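Local coordinates for protein aminotransferase (Psychrobacter arcticus 273-4, PDB 3IF2) that probably transfers amino groups between amino acids and keto acids, perhaps as a valine-pyruvate transaminase, using bound pyridoxal 5'-phosphate, at residues K326-D330 with N331-P335. Sequence-based numbering, arbitrary orientation.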
loop_
_atom_site.group_PDB
_atom_site.type_symbol
_atom_site.label_atom_id
_atom_site.label_comp_id
_atom_site.label_asym_id
_atom_site.label_seq_id
_atom_site.Cartn_x
_atom_site.Cartn_y
_atom_site.Cartn_z
ATOM N N LYS A 326 9.787 -5.132 23.098
ATOM C CA LYS A 326 9.026 -4.972 24.338
ATOM C C LYS A 326 9.789 -4.101 25.365
ATOM O O LYS A 326 9.196 -3.210 25.991
ATOM C CB LYS A 326 8.702 -6.355 24.927
ATOM C CG LYS A 326 7.591 -6.371 25.951
ATOM C CD LYS A 326 7.241 -7.807 26.404
ATOM C CE LYS A 326 5.938 -7.871 27.224
ATOM N NZ LYS A 326 5.929 -6.912 28.365
ATOM N N GLN A 327 11.096 -4.340 25.516
ATOM C CA GLN A 327 11.934 -3.562 26.450
ATOM C C GLN A 327 12.047 -2.110 26.020
ATOM O O GLN A 327 11.972 -1.200 26.856
ATOM C CB GLN A 327 13.324 -4.156 26.615
ATOM C CG GLN A 327 13.326 -5.580 27.134
ATOM C CD GLN A 327 14.731 -6.086 27.371
ATOM O OE1 GLN A 327 15.391 -5.667 28.341
ATOM N NE2 GLN A 327 15.209 -6.993 26.483
ATOM N N LEU A 328 12.206 -1.901 24.720
ATOM C CA LEU A 328 12.210 -0.575 24.131
ATOM C C LEU A 328 10.880 0.182 24.445
ATOM O O LEU A 328 10.886 1.357 24.803
ATOM C CB LEU A 328 12.367 -0.713 22.619
ATOM C CG LEU A 328 12.433 0.529 21.759
ATOM C CD1 LEU A 328 13.730 1.243 22.121
ATOM C CD2 LEU A 328 12.366 0.176 20.277
ATOM N N SER A 329 9.759 -0.513 24.304
ATOM C CA SER A 329 8.440 0.059 24.564
ATOM C C SER A 329 8.224 0.429 26.040
ATOM O O SER A 329 7.779 1.531 26.352
ATOM C CB SER A 329 7.361 -0.941 24.146
ATOM O OG SER A 329 7.439 -1.201 22.766
ATOM N N ASP A 330 8.576 -0.491 26.922
ATOM C CA ASP A 330 8.383 -0.295 28.350
ATOM C C ASP A 330 9.359 0.689 28.977
ATOM O O ASP A 330 8.940 1.477 29.825
ATOM C CB ASP A 330 8.477 -1.630 29.110
ATOM C CG ASP A 330 7.445 -2.655 28.648
ATOM O OD1 ASP A 330 6.415 -2.274 28.078
ATOM O OD2 ASP A 330 7.669 -3.863 28.867
ATOM N N ASN A 331 10.629 0.646 28.578
ATOM C CA ASN A 331 11.674 1.494 29.201
ATOM C C ASN A 331 11.841 2.890 28.612
ATOM O O ASN A 331 12.198 3.811 29.350
ATOM C CB ASN A 331 13.054 0.789 29.179
ATOM C CG ASN A 331 13.058 -0.552 29.929
ATOM O OD1 ASN A 331 12.189 -0.817 30.756
ATOM N ND2 ASN A 331 14.046 -1.389 29.644
ATOM N N GLU A 332 11.574 3.050 27.307
ATOM C CA GLU A 332 11.841 4.308 26.613
ATOM C C GLU A 332 10.583 4.990 26.097
ATOM O O GLU A 332 10.326 6.139 26.465
ATOM C CB GLU A 332 12.826 4.071 25.465
ATOM C CG GLU A 332 14.084 3.251 25.798
ATOM C CD GLU A 332 15.015 3.884 26.845
ATOM O OE1 GLU A 332 15.002 5.123 27.048
ATOM O OE2 GLU A 332 15.793 3.114 27.463
ATOM N N ILE A 333 9.772 4.288 25.301
ATOM C CA ILE A 333 8.587 4.900 24.678
ATOM C C ILE A 333 7.500 5.280 25.707
ATOM O O ILE A 333 7.134 6.457 25.805
ATOM C CB ILE A 333 7.982 4.017 23.578
ATOM C CG1 ILE A 333 9.003 3.704 22.471
ATOM C CG2 ILE A 333 6.740 4.715 22.957
ATOM C CD1 ILE A 333 8.520 2.719 21.452
ATOM N N LYS A 334 7.009 4.293 26.467
ATOM C CA LYS A 334 5.939 4.515 27.480
ATOM C C LYS A 334 6.263 5.637 28.473
ATOM O O LYS A 334 5.433 6.535 28.643
ATOM C CB LYS A 334 5.550 3.207 28.186
ATOM C CG LYS A 334 4.513 3.253 29.351
ATOM C CD LYS A 334 4.252 1.772 29.788
ATOM C CE LYS A 334 3.426 1.549 31.070
ATOM N NZ LYS A 334 3.024 0.069 31.250
ATOM N N PRO A 335 7.473 5.631 29.073
ATOM C CA PRO A 335 7.804 6.734 29.976
ATOM C C PRO A 335 7.954 8.104 29.289
ATOM O O PRO A 335 7.548 9.114 29.875
ATOM C CB PRO A 335 9.133 6.274 30.613
ATOM C CG PRO A 335 9.093 4.767 30.495
ATOM C CD PRO A 335 8.533 4.607 29.117
#
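Gln327 and Asn331 start the run of backbone bonds in this piece of helix 324-351. Asn331 N donates to Gln327 O at 2.9 Å, the usual i to i+4 bond. Leu328 O then takes two donors. Glu332 N approaches it at 3.1 Å from above the carbonyl plane. Ile333 N comes in at 3.2 Å, in the plane and straighter, with an N-H...O angle of 167°. Lys334 N skips Asp330 O and bonds Ser329 O at 2.9 Å, again five residues back. This is a pi-type widening of the helix, and it ends at a proline kink. Pro335 has no N-H to give, and its ring CD lies 3.2 Å from Asp330 O. The short axes on either side of the junction differ by 36°.

Apolar contact between the segments is light. Leu328 CG is 4.5 Å from Ile333 CD1. Ile333 has CG1 beside its own backbone N (chi1 -58°), and the chain runs on extended to set CD1 near Ser329 CA. Both Leu328 and Ile333 pack on Val48 of helix 46-60, and Ile333 also touches Ile277, next in sequence to the cofactor-binding Lys276.

Among the polar side chains, Asn331 has its CG beside its own backbone N, 3.3 Å from Gln327 O. Its ND2 is near that oxygen but not bonded to it. Asp330 OD2 forms a long salt bridge with Lys326 NZ, one turn earlier, at 3.5 Å. Asp330 OD1 has a weak hydrogen bond to Asn254, and Ser329 OG bonds back to Ile325 O. Asn331 ND2 and Glu332 OE2 each make a weak hydrogen bond to a glycerol, probably from the crystallisation liquor.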